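Local coordinates for aminotransferase (Psychrobacter arcticus 273-4, PDB 3IF2), which probably works as a pyridoxal-phosphate-dependent aminotransferase, perhaps moving amino groups between valine and pyruvate, at residues S18-M21 with D22-D26; A87-D90 with A91-F95; P318-N322 with D323-Q327; A341-A344 with V345-K349; L392-S396 with E397-P401. One frame throughout, in Å; residues are numbered along the deposited sequence.

Contact 1. Residues S18-M21 with D22-D26; sequences SQLM and DDLGD
S18, Q19, L20 and M21 each offer a backbone carbonyl to the residue four places on, so every carbonyl of this turn of helix 16-29 has a donor. The bonds run from D22 N to S18 O at 2.9 Å up to D23 N to Q19 O at 3.2 Å, with L24 N on L20 O and G25 N on M21 O in between. The S18 hydroxyl has a partner outside the turn, T15 N, consistent with the side-chain half of a capping box at the helix start. D23 OD2 is hydrogen-bonded to the hydroxyl of Y383, and K387 is a long, weak ion-pair partner of the same oxygen. On the buried side L20 and L24 meet through their methyls, CD1 to CD1 at 4.0 Å, and L24 CD1 also lies 3.3 Å from L20 O. Both leucines touch Y383 of helix 379-388. Because the main chain satisfies its own polar atoms, the helix can bury an apolar leucine side without cost in hydrogen bonds, while D22 and D26 keep their carboxylates on exposed positions and D23 ties the helix to its neighbour.

Contact 2. Residues A87-D90 with A91-F95; sequences AFID and ALVGF
The carbonyls of A87, F88, I89 and D90 accept the N-H groups of A91, L92, V93 and G94 in regular alpha-helical i to i+4 bonds, from L92 N to F88 O at 2.9 Å to G94 N to D90 O at 3.1 Å, the last almost straight at 176°. Against this backbone the main side-chain meeting is a CH-pi contact. The L92 methyl CD1 sits over one face of the F88 ring, 3.9 Å from its centroid and only 15° off the ring normal; it is displaced slightly toward the rim, with F88 CE2 at 3.7 Å from L92 CD1. The ring gets there because F88 CG lies anti to the backbone N (chi1 -171°), which turns the phenyl alongside the helix toward the next turn. A branched leucine suits the spot, since one methyl can cover the aromatic face while L92 CG rests 3.3 Å from F88 O. One position further round, the beta-branched pair I89 and V93 touch more loosely, CG2 to CG2 at 4.2 Å. A91 CB lies against the carbonyls of A87 and F88. Helix 86-100 thus lays its apolar side on the large sheet: I89, L92 and V93 rest on I109 of strand 109-112, and F88 and L92 on I286 of strand 285-288, while F88 also reaches A313, A316 and T317 of helix 311-321.

Contact 3. Residues P318-N322 with D323-Q327; sequences PLVAN and DRIKQ
N322 and R324 meet where helix 311-321 ends and helix 324-351 begins. N322 OD1 accepts R324 N at 2.9 Å with an N-H...O angle of 156°, the donor tilted from the amide plane; this side-chain carbonyl to i+2 amide bond is an Asx turn. The R324 side chain crosses the N322 amide obliquely. Its CB lies 3.2 Å from N322 OD1, its CG packs 3.6 Å from N322 CG, and its CD is 3.5 Å from N322 ND2. A bend at chi3 (79°) carries the guanidinium beyond, its plane 46° from that of the amide, where NH1 forms a salt bridge with E54 of helix 46-60 and NH2 bonds a glycerol probably taken from the crystallisation liquor. With an alanine in place of R324, CG and CD would be gone from beside the N322 amide, and E54 is likely to be left without this salt-bridge partner. The joint between the two helices is a sharp turn: D323 adopts a left-handed helical conformation, one that, after glycine, asparagine and aspartate accept most readily, and its N bonds V320 O at 3.1 Å. Its carboxylate turns to helix 86-100, where OD1 meets R98 in a salt bridge and H99 in a hydrogen bond. Across the joint I325 N reaches L319 O at 2.9 Å, from above the carbonyl plane. On the buried side V320 and I325 lie side by side and point the same way, V320 CG2 to I325 CD1 at 4.0 Å; I325 also touches F252 and I277, while V320 packs on F88 and F95.

Contact 4. Residues A341-A344 with V345-K349; sequences ATLA and VKLLK
A341 and V345, T342 and K346, L343 and L347, A344 and L348 are joined by main-chain hydrogen bonds, N to O four residues back, from V345 N to A341 O at 2.9 Å to L347 N to L343 O at 3.1 Å. Two side chains bond outside the turn: T342 OG1 to Q338 O, which lets threonine keep its hydroxyl satisfied on an exposed helix position, and K349 NZ to E184 O of strand 183-190. This is an interior stretch of the long helix 324-351, which in this fold-type I aminotransferase lies across the mixed sheet of the smaller domain. A344, V345 and L348 rest on L368 of strand 367-372, and A344 and L348 also touch M417 of strand 414-418; alanine keeps the helix close to the strands there. Apolar contacts within the turn are light. L343 CG and L347 CD1 approach to 4.4 Å, and L347 goes on to I427 and I430 of helix 423-441. The gamma carbons otherwise lie against carbonyls: V345 CG2, anti to its carbonyl carbon, comes 3.2 Å from A341 O, and L347 CG lies 3.3 Å from L343 O. K346 carries its ammonium away from the helix.

Contact 5. Residues L392-S396 with E397-P401; sequences LIVPS and EYFFP
S396 O is the acceptor around which the chain turns: F399 N bonds it at 3.1 Å (N-H...O 167°), from above the carbonyl plane, closing a type I beta turn with E397 and Y398 at its corners. The turn follows edge strand 394-395 of the mixed sheet in the smaller domain. Two aromatic rings also present their edges to this oxygen; the F399 ring holds it in its plane, and F400 CE1 comes to 3.3 Å from S396 O. The F399 side chain crosses V394 at about a right angle, its CE2 3.5 Å from V394 CG1, and the same CE2 lies 3.5 Å from P395 O. Flat and rigid, phenylalanine can thus pack between V394 and the turn while also bordering N217, a residue of the pyridoxal phosphate site. Replacing F399 by an alanine is likely to open a gap beside V394 and leave N217 less firmly packed on that flank. Serine suits the buried turn start because its OG, lying between the backbone N and the carbonyl carbon (chi1 50°), bonds A411 O, C414 O and T379 OG1. Beside it, the P395 ring meets the tyrosine obliquely, P395 CG to Y398 CE2 at 3.6 Å.

In the fold
Along the chain the five contacts follow in series, yet in space they form two touching pairs and one outlier. Contacts 2 and 3, centres 11 Å apart, meet where F95 and F88 pack on V320, joining helix 86-100 to the junction of helices 311-321 and 324-351. Contacts 1 and 5, centres 13 Å apart, meet where L20 sits on V394, P395 and Y398. This pair lies nearer the cofactor, the side chains of M21 and F399 being about 9 and 8 Å from bound pyridoxal phosphate. The pairs lie on opposite sides of the chain's centre. Contact 4 shares helix 324-351 with contact 3, centres 32 Å apart, so one helix spans from the large sheet to the smaller domain.

Contact 1. Residues S18-M21 with D22-D26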
# COMPACT_ATOMS: atom_id res chain seq x y z
N SER A 18 -0.48 -5.98 18.88
CA SER A 18 0.80 -5.26 18.67
C SER A 18 1.94 -5.83 19.58
O SER A 18 3.07 -5.99 19.10
CB SER A 18 0.67 -3.74 18.80
OG SER A 18 0.51 -3.34 20.15
N GLN A 19 1.64 -6.16 20.84
CA GLN A 19 2.63 -6.78 21.76
C GLN A 19 3.04 -8.20 21.31
O GLN A 19 4.21 -8.56 21.39
CB GLN A 19 2.17 -6.72 23.24
CG GLN A 19 2.35 -5.30 23.85
CD GLN A 19 1.66 -5.06 25.21
OE1 GLN A 19 1.19 -5.98 25.89
NE2 GLN A 19 1.60 -3.78 25.61
N LEU A 20 2.09 -8.97 20.80
CA LEU A 20 2.37 -10.29 20.23
C LEU A 20 3.24 -10.11 18.96
O LEU A 20 4.27 -10.77 18.83
CB LEU A 20 1.07 -11.05 19.91
CG LEU A 20 1.10 -12.48 19.34
CD1 LEU A 20 1.63 -13.51 20.35
CD2 LEU A 20 -0.30 -12.89 18.86
N MSE A 21 2.85 -9.19 18.07
CA MSE A 21 3.61 -8.90 16.84
C MSE A 21 5.04 -8.41 17.11
O MSE A 21 5.94 -8.72 16.33
CB MSE A 21 2.86 -7.94 15.89
CG MSE A 21 1.58 -8.51 15.27
SE MSE A 21 1.81 -10.30 14.44
CE MSE A 21 2.92 -9.69 12.88
N ASP A 22 5.23 -7.67 18.20
CA ASP A 22 6.56 -7.21 18.62
C ASP A 22 7.44 -8.39 19.06
O ASP A 22 8.59 -8.48 18.64
CB ASP A 22 6.49 -6.15 19.75
CG ASP A 22 5.95 -4.79 19.28
OD1 ASP A 22 6.09 -4.43 18.09
OD2 ASP A 22 5.37 -4.08 20.12
N ASP A 23 6.89 -9.27 19.89
CA ASP A 23 7.62 -10.48 20.35
C ASP A 23 8.01 -11.41 19.18
O ASP A 23 9.10 -11.98 19.18
CB ASP A 23 6.79 -11.26 21.38
CG ASP A 23 6.62 -10.51 22.69
OD1 ASP A 23 7.17 -9.40 22.86
OD2 ASP A 23 5.93 -11.04 23.57
N LEU A 24 7.12 -11.55 18.21
CA LEU A 24 7.37 -12.35 17.00
C LEU A 24 8.42 -11.67 16.08
O LEU A 24 9.24 -12.36 15.44
CB LEU A 24 6.05 -12.71 16.27
CG LEU A 24 5.21 -13.93 16.77
CD1 LEU A 24 4.99 -13.98 18.28
CD2 LEU A 24 3.86 -14.06 15.99
N GLY A 25 8.41 -10.33 16.02
CA GLY A 25 9.40 -9.56 15.26
C GLY A 25 10.77 -9.55 15.94
O GLY A 25 11.79 -9.58 15.25
N ASP A 26 10.78 -9.49 17.27
CA ASP A 26 12.01 -9.48 18.07
C ASP A 26 12.77 -10.82 17.97
O ASP A 26 13.99 -10.81 17.74
CB ASP A 26 11.75 -9.13 19.56
CG ASP A 26 11.36 -7.64 19.78
OD1 ASP A 26 11.43 -6.80 18.86
OD2 ASP A 26 10.98 -7.30 20.93

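Contact 2. Residues A87-D90 with A91-F95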
# COMPACT_ATOMS: atom_id res chain seq x y z
N ALA A 87 -2.25 -5.54 -18.07
CA ALA A 87 -1.92 -6.83 -18.67
C ALA A 87 -2.29 -8.00 -17.74
O ALA A 87 -2.88 -8.99 -18.18
CB ALA A 87 -0.42 -6.91 -19.10
N PHE A 88 -1.96 -7.84 -16.46
CA PHE A 88 -2.29 -8.85 -15.43
C PHE A 88 -3.82 -9.03 -15.25
O PHE A 88 -4.30 -10.16 -15.17
CB PHE A 88 -1.60 -8.51 -14.09
CG PHE A 88 -1.71 -9.59 -13.03
CD1 PHE A 88 -1.39 -10.93 -13.32
CD2 PHE A 88 -2.01 -9.25 -11.71
CE1 PHE A 88 -1.42 -11.91 -12.34
CE2 PHE A 88 -2.05 -10.21 -10.72
CZ PHE A 88 -1.76 -11.55 -11.02
N ILE A 89 -4.57 -7.91 -15.22
CA ILE A 89 -6.03 -7.97 -15.14
C ILE A 89 -6.62 -8.71 -16.37
O ILE A 89 -7.49 -9.55 -16.19
CB ILE A 89 -6.70 -6.54 -14.95
CG1 ILE A 89 -6.45 -6.02 -13.52
CG2 ILE A 89 -8.22 -6.55 -15.29
CD1 ILE A 89 -6.76 -4.55 -13.35
N ASP A 90 -6.16 -8.38 -17.58
CA ASP A 90 -6.65 -9.05 -18.81
C ASP A 90 -6.37 -10.56 -18.78
O ASP A 90 -7.24 -11.35 -19.13
CB ASP A 90 -6.05 -8.46 -20.11
CG ASP A 90 -6.50 -7.04 -20.39
OD1 ASP A 90 -7.65 -6.65 -20.09
OD2 ASP A 90 -5.67 -6.31 -20.96
N ALA A 91 -5.16 -10.93 -18.33
CA ALA A 91 -4.78 -12.35 -18.16
C ALA A 91 -5.73 -13.06 -17.18
O ALA A 91 -6.24 -14.15 -17.47
CB ALA A 91 -3.35 -12.46 -17.68
N LEU A 92 -5.98 -12.40 -16.04
CA LEU A 92 -6.91 -12.89 -15.01
C LEU A 92 -8.35 -13.04 -15.53
O LEU A 92 -8.99 -14.05 -15.24
CB LEU A 92 -6.86 -12.00 -13.74
CG LEU A 92 -5.59 -12.08 -12.87
CD1 LEU A 92 -5.55 -10.93 -11.85
CD2 LEU A 92 -5.47 -13.45 -12.18
N VAL A 93 -8.82 -12.07 -16.31
CA VAL A 93 -10.14 -12.13 -16.96
C VAL A 93 -10.24 -13.40 -17.80
O VAL A 93 -11.15 -14.21 -17.60
CB VAL A 93 -10.41 -10.88 -17.87
CG1 VAL A 93 -11.60 -11.10 -18.79
CG2 VAL A 93 -10.59 -9.61 -17.02
N GLY A 94 -9.29 -13.58 -18.71
CA GLY A 94 -9.23 -14.78 -19.56
C GLY A 94 -9.21 -16.07 -18.76
O GLY A 94 -10.00 -16.98 -19.01
N PHE A 95 -8.31 -16.11 -17.77
CA PHE A 95 -8.12 -17.25 -16.85
C PHE A 95 -9.40 -17.67 -16.09
O PHE A 95 -9.76 -18.87 -16.11
CB PHE A 95 -7.00 -16.91 -15.86
CG PHE A 95 -6.69 -17.99 -14.87
CD1 PHE A 95 -7.35 -18.03 -13.64
CD2 PHE A 95 -5.73 -18.96 -15.15
CE1 PHE A 95 -7.08 -19.02 -12.72
CE2 PHE A 95 -5.44 -19.95 -14.24
CZ PHE A 95 -6.13 -20.00 -13.02

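Contact 3. Residues P318-N322 with D323-Q327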
# COMPACT_ATOMS: atom_id res chain seq x y z
N PRO A 318 2.50 -14.13 -17.13
CA PRO A 318 2.69 -15.26 -18.03
C PRO A 318 2.29 -16.61 -17.45
O PRO A 318 1.83 -17.46 -18.21
CB PRO A 318 4.20 -15.21 -18.36
CG PRO A 318 4.81 -14.44 -17.26
CD PRO A 318 3.77 -13.42 -16.91
N LEU A 319 2.43 -16.80 -16.14
CA LEU A 319 2.05 -18.06 -15.48
C LEU A 319 0.50 -18.21 -15.41
O LEU A 319 0.00 -19.35 -15.28
CB LEU A 319 2.69 -18.18 -14.07
CG LEU A 319 4.21 -17.97 -13.94
CD1 LEU A 319 4.67 -18.10 -12.50
CD2 LEU A 319 5.00 -18.93 -14.80
N VAL A 320 -0.24 -17.09 -15.47
CA VAL A 320 -1.73 -17.11 -15.54
C VAL A 320 -2.13 -17.41 -16.99
O VAL A 320 -2.96 -18.31 -17.24
CB VAL A 320 -2.36 -15.76 -15.04
CG1 VAL A 320 -3.83 -15.67 -15.38
CG2 VAL A 320 -2.14 -15.57 -13.57
N ALA A 321 -1.51 -16.70 -17.94
CA ALA A 321 -1.75 -16.89 -19.39
C ALA A 321 -1.65 -18.34 -19.85
O ALA A 321 -2.49 -18.78 -20.65
CB ALA A 321 -0.80 -16.03 -20.24
N ASN A 322 -0.68 -19.08 -19.34
CA ASN A 322 -0.48 -20.48 -19.76
C ASN A 322 -0.91 -21.55 -18.72
O ASN A 322 -0.50 -22.71 -18.83
CB ASN A 322 0.99 -20.67 -20.19
CG ASN A 322 1.97 -20.63 -19.02
OD1 ASN A 322 1.58 -20.62 -17.83
ND2 ASN A 322 3.24 -20.64 -19.34
N ASP A 323 -1.68 -21.14 -17.71
CA ASP A 323 -2.13 -21.99 -16.60
C ASP A 323 -1.03 -22.64 -15.73
O ASP A 323 -1.35 -23.46 -14.87
CB ASP A 323 -3.15 -23.07 -17.06
CG ASP A 323 -4.49 -22.48 -17.50
OD1 ASP A 323 -4.82 -21.32 -17.16
OD2 ASP A 323 -5.26 -23.21 -18.18
N ARG A 324 0.24 -22.24 -15.88
CA ARG A 324 1.30 -22.83 -15.03
C ARG A 324 1.14 -22.45 -13.57
O ARG A 324 1.62 -23.19 -12.72
CB ARG A 324 2.73 -22.52 -15.53
CG ARG A 324 3.12 -23.28 -16.80
CD ARG A 324 4.59 -23.08 -17.16
NE ARG A 324 5.46 -23.93 -16.34
CZ ARG A 324 6.80 -24.00 -16.42
NH1 ARG A 324 7.50 -23.23 -17.28
NH2 ARG A 324 7.46 -24.85 -15.61
N ILE A 325 0.46 -21.33 -13.27
CA ILE A 325 0.14 -20.93 -11.89
C ILE A 325 -0.72 -22.01 -11.19
O ILE A 325 -0.48 -22.35 -10.03
CB ILE A 325 -0.48 -19.47 -11.81
CG1 ILE A 325 -0.38 -18.90 -10.39
CG2 ILE A 325 -1.89 -19.42 -12.36
CD1 ILE A 325 -0.89 -17.45 -10.24
N LYS A 326 -1.67 -22.59 -11.94
CA LYS A 326 -2.54 -23.67 -11.48
C LYS A 326 -1.76 -25.00 -11.32
O LYS A 326 -1.93 -25.70 -10.31
CB LYS A 326 -3.71 -23.84 -12.46
CG LYS A 326 -4.89 -24.61 -11.92
CD LYS A 326 -6.08 -24.63 -12.92
CE LYS A 326 -7.38 -25.16 -12.28
NZ LYS A 326 -7.19 -26.48 -11.60
N GLN A 327 -0.90 -25.32 -12.29
CA GLN A 327 -0.09 -26.55 -12.24
C GLN A 327 0.91 -26.51 -11.09
O GLN A 327 1.10 -27.51 -10.39
CB GLN A 327 0.65 -26.82 -13.54
CG GLN A 327 -0.27 -26.98 -14.74
CD GLN A 327 0.50 -27.34 -15.99
OE1 GLN A 327 0.97 -28.48 -16.12
NE2 GLN A 327 0.64 -26.36 -16.92

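Contact 4. Residues A341-A344 with V345-K349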
# COMPACT_ATOMS: atom_id res chain seq x y z
N ALA A 341 1.67 -31.22 7.14
CA ALA A 341 0.57 -31.35 8.11
C ALA A 341 0.51 -32.78 8.66
O ALA A 341 0.37 -32.97 9.87
CB ALA A 341 -0.80 -30.94 7.48
N THR A 342 0.66 -33.76 7.76
CA THR A 342 0.68 -35.18 8.12
C THR A 342 1.81 -35.51 9.09
O THR A 342 1.60 -36.20 10.11
CB THR A 342 0.79 -36.08 6.86
OG1 THR A 342 -0.30 -35.75 5.98
CG2 THR A 342 0.77 -37.60 7.20
N LEU A 343 3.00 -35.04 8.76
CA LEU A 343 4.19 -35.16 9.60
C LEU A 343 3.96 -34.53 10.97
O LEU A 343 4.31 -35.13 11.98
CB LEU A 343 5.38 -34.47 8.92
CG LEU A 343 6.74 -34.37 9.61
CD1 LEU A 343 7.32 -35.80 9.91
CD2 LEU A 343 7.66 -33.50 8.71
N ALA A 344 3.39 -33.32 10.99
CA ALA A 344 3.09 -32.60 12.23
C ALA A 344 2.10 -33.38 13.11
O ALA A 344 2.33 -33.50 14.31
CB ALA A 344 2.58 -31.17 11.93
N VAL A 345 1.02 -33.90 12.51
CA VAL A 345 0.01 -34.71 13.25
C VAL A 345 0.64 -35.96 13.90
O VAL A 345 0.34 -36.26 15.06
CB VAL A 345 -1.20 -35.15 12.35
CG1 VAL A 345 -2.13 -36.14 13.09
CG2 VAL A 345 -1.98 -33.95 11.86
N LYS A 346 1.48 -36.66 13.13
CA LYS A 346 2.23 -37.85 13.58
C LYS A 346 2.98 -37.48 14.86
O LYS A 346 2.76 -38.10 15.91
CB LYS A 346 3.23 -38.29 12.46
CG LYS A 346 4.21 -39.48 12.65
CD LYS A 346 3.72 -40.79 12.03
CE LYS A 346 4.88 -41.70 11.53
NZ LYS A 346 5.94 -41.97 12.56
N LEU A 347 3.80 -36.42 14.75
CA LEU A 347 4.63 -35.93 15.87
C LEU A 347 3.80 -35.48 17.09
O LEU A 347 4.19 -35.79 18.22
CB LEU A 347 5.56 -34.81 15.42
CG LEU A 347 6.63 -35.13 14.36
CD1 LEU A 347 7.29 -33.79 13.96
CD2 LEU A 347 7.65 -36.17 14.79
N LEU A 348 2.68 -34.81 16.86
CA LEU A 348 1.79 -34.36 17.95
C LEU A 348 1.17 -35.56 18.67
O LEU A 348 1.11 -35.56 19.90
CB LEU A 348 0.70 -33.37 17.47
CG LEU A 348 1.15 -31.95 17.10
CD1 LEU A 348 0.05 -31.21 16.41
CD2 LEU A 348 1.60 -31.17 18.31
N LYS A 349 0.76 -36.57 17.92
CA LYS A 349 0.23 -37.82 18.50
C LYS A 349 1.28 -38.65 19.26
O LYS A 349 0.90 -39.40 20.13
CB LYS A 349 -0.54 -38.67 17.47
CG LYS A 349 -1.88 -38.02 17.09
CD LYS A 349 -2.85 -38.97 16.38
CE LYS A 349 -4.28 -38.37 16.32
NZ LYS A 349 -4.95 -38.13 17.66

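Contact 5. Residues L392-S396 with E397-P401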
# COMPACT_ATOMS: atom_id res chain seq x y z
N LEU A 392 8.05 -20.59 19.69
CA LEU A 392 7.01 -19.58 19.47
C LEU A 392 5.83 -20.11 18.69
O LEU A 392 6.01 -20.59 17.59
CB LEU A 392 7.59 -18.34 18.79
CG LEU A 392 8.28 -17.33 19.73
CD1 LEU A 392 9.53 -17.90 20.40
CD2 LEU A 392 8.64 -16.05 18.97
N ILE A 393 4.64 -20.01 19.27
CA ILE A 393 3.37 -20.36 18.64
C ILE A 393 2.47 -19.13 18.80
O ILE A 393 2.93 -18.12 19.30
CB ILE A 393 2.79 -21.70 19.22
CG1 ILE A 393 2.57 -21.68 20.74
CG2 ILE A 393 3.75 -22.85 18.90
CD1 ILE A 393 1.46 -20.79 21.25
N VAL A 394 1.21 -19.18 18.36
CA VAL A 394 0.27 -18.06 18.56
C VAL A 394 -0.91 -18.53 19.45
O VAL A 394 -1.53 -19.56 19.14
CB VAL A 394 -0.23 -17.48 17.23
CG1 VAL A 394 -0.98 -16.16 17.47
CG2 VAL A 394 0.94 -17.21 16.28
N PRO A 395 -1.22 -17.79 20.54
CA PRO A 395 -2.35 -18.19 21.41
C PRO A 395 -3.70 -17.85 20.77
O PRO A 395 -3.80 -16.89 19.98
CB PRO A 395 -2.11 -17.39 22.70
CG PRO A 395 -1.47 -16.15 22.25
CD PRO A 395 -0.66 -16.49 20.98
N SER A 396 -4.72 -18.64 21.09
CA SER A 396 -6.06 -18.50 20.51
C SER A 396 -6.87 -17.24 20.83
O SER A 396 -7.73 -16.87 20.03
CB SER A 396 -6.91 -19.71 20.91
OG SER A 396 -6.88 -19.98 22.33
N GLU A 397 -6.61 -16.58 21.96
CA GLU A 397 -7.43 -15.43 22.33
C GLU A 397 -7.44 -14.23 21.36
O GLU A 397 -8.32 -13.40 21.48
CB GLU A 397 -7.15 -14.99 23.77
CG GLU A 397 -5.83 -14.31 24.05
CD GLU A 397 -5.76 -13.85 25.50
OE1 GLU A 397 -5.56 -14.72 26.40
OE2 GLU A 397 -5.91 -12.62 25.75
N TYR A 398 -6.51 -14.18 20.41
CA TYR A 398 -6.45 -13.10 19.40
C TYR A 398 -7.18 -13.39 18.08
O TYR A 398 -7.21 -12.51 17.21
CB TYR A 398 -4.99 -12.70 19.12
CG TYR A 398 -4.24 -12.32 20.38
CD1 TYR A 398 -4.69 -11.26 21.19
CD2 TYR A 398 -3.07 -13.00 20.77
CE1 TYR A 398 -4.00 -10.89 22.38
CE2 TYR A 398 -2.37 -12.64 21.96
CZ TYR A 398 -2.85 -11.59 22.75
OH TYR A 398 -2.18 -11.23 23.90
N PHE A 399 -7.79 -14.57 17.95
CA PHE A 399 -8.46 -14.98 16.71
C PHE A 399 -9.99 -14.93 16.79
O PHE A 399 -10.66 -15.62 16.04
CB PHE A 399 -7.98 -16.38 16.28
CG PHE A 399 -6.53 -16.45 15.92
CD1 PHE A 399 -6.11 -16.22 14.61
CD2 PHE A 399 -5.58 -16.76 16.87
CE1 PHE A 399 -4.75 -16.29 14.25
CE2 PHE A 399 -4.23 -16.85 16.54
CZ PHE A 399 -3.80 -16.60 15.22
N PHE A 400 -10.54 -14.07 17.64
CA PHE A 400 -11.98 -13.90 17.79
C PHE A 400 -12.26 -12.40 17.71
O PHE A 400 -12.45 -11.76 18.75
CB PHE A 400 -12.44 -14.51 19.12
CG PHE A 400 -12.23 -16.00 19.23
CD1 PHE A 400 -11.03 -16.52 19.72
CD2 PHE A 400 -13.23 -16.89 18.87
CE1 PHE A 400 -10.83 -17.92 19.84
CE2 PHE A 400 -13.06 -18.28 18.99
CZ PHE A 400 -11.84 -18.79 19.47
N PRO A 401 -12.22 -11.81 16.49
CA PRO A 401 -12.48 -10.39 16.33
C PRO A 401 -13.91 -10.01 16.72
O PRO A 401 -14.85 -10.70 16.32
CB PRO A 401 -12.28 -10.15 14.82
CG PRO A 401 -11.46 -11.22 14.38
CD PRO A 401 -11.83 -12.40 15.20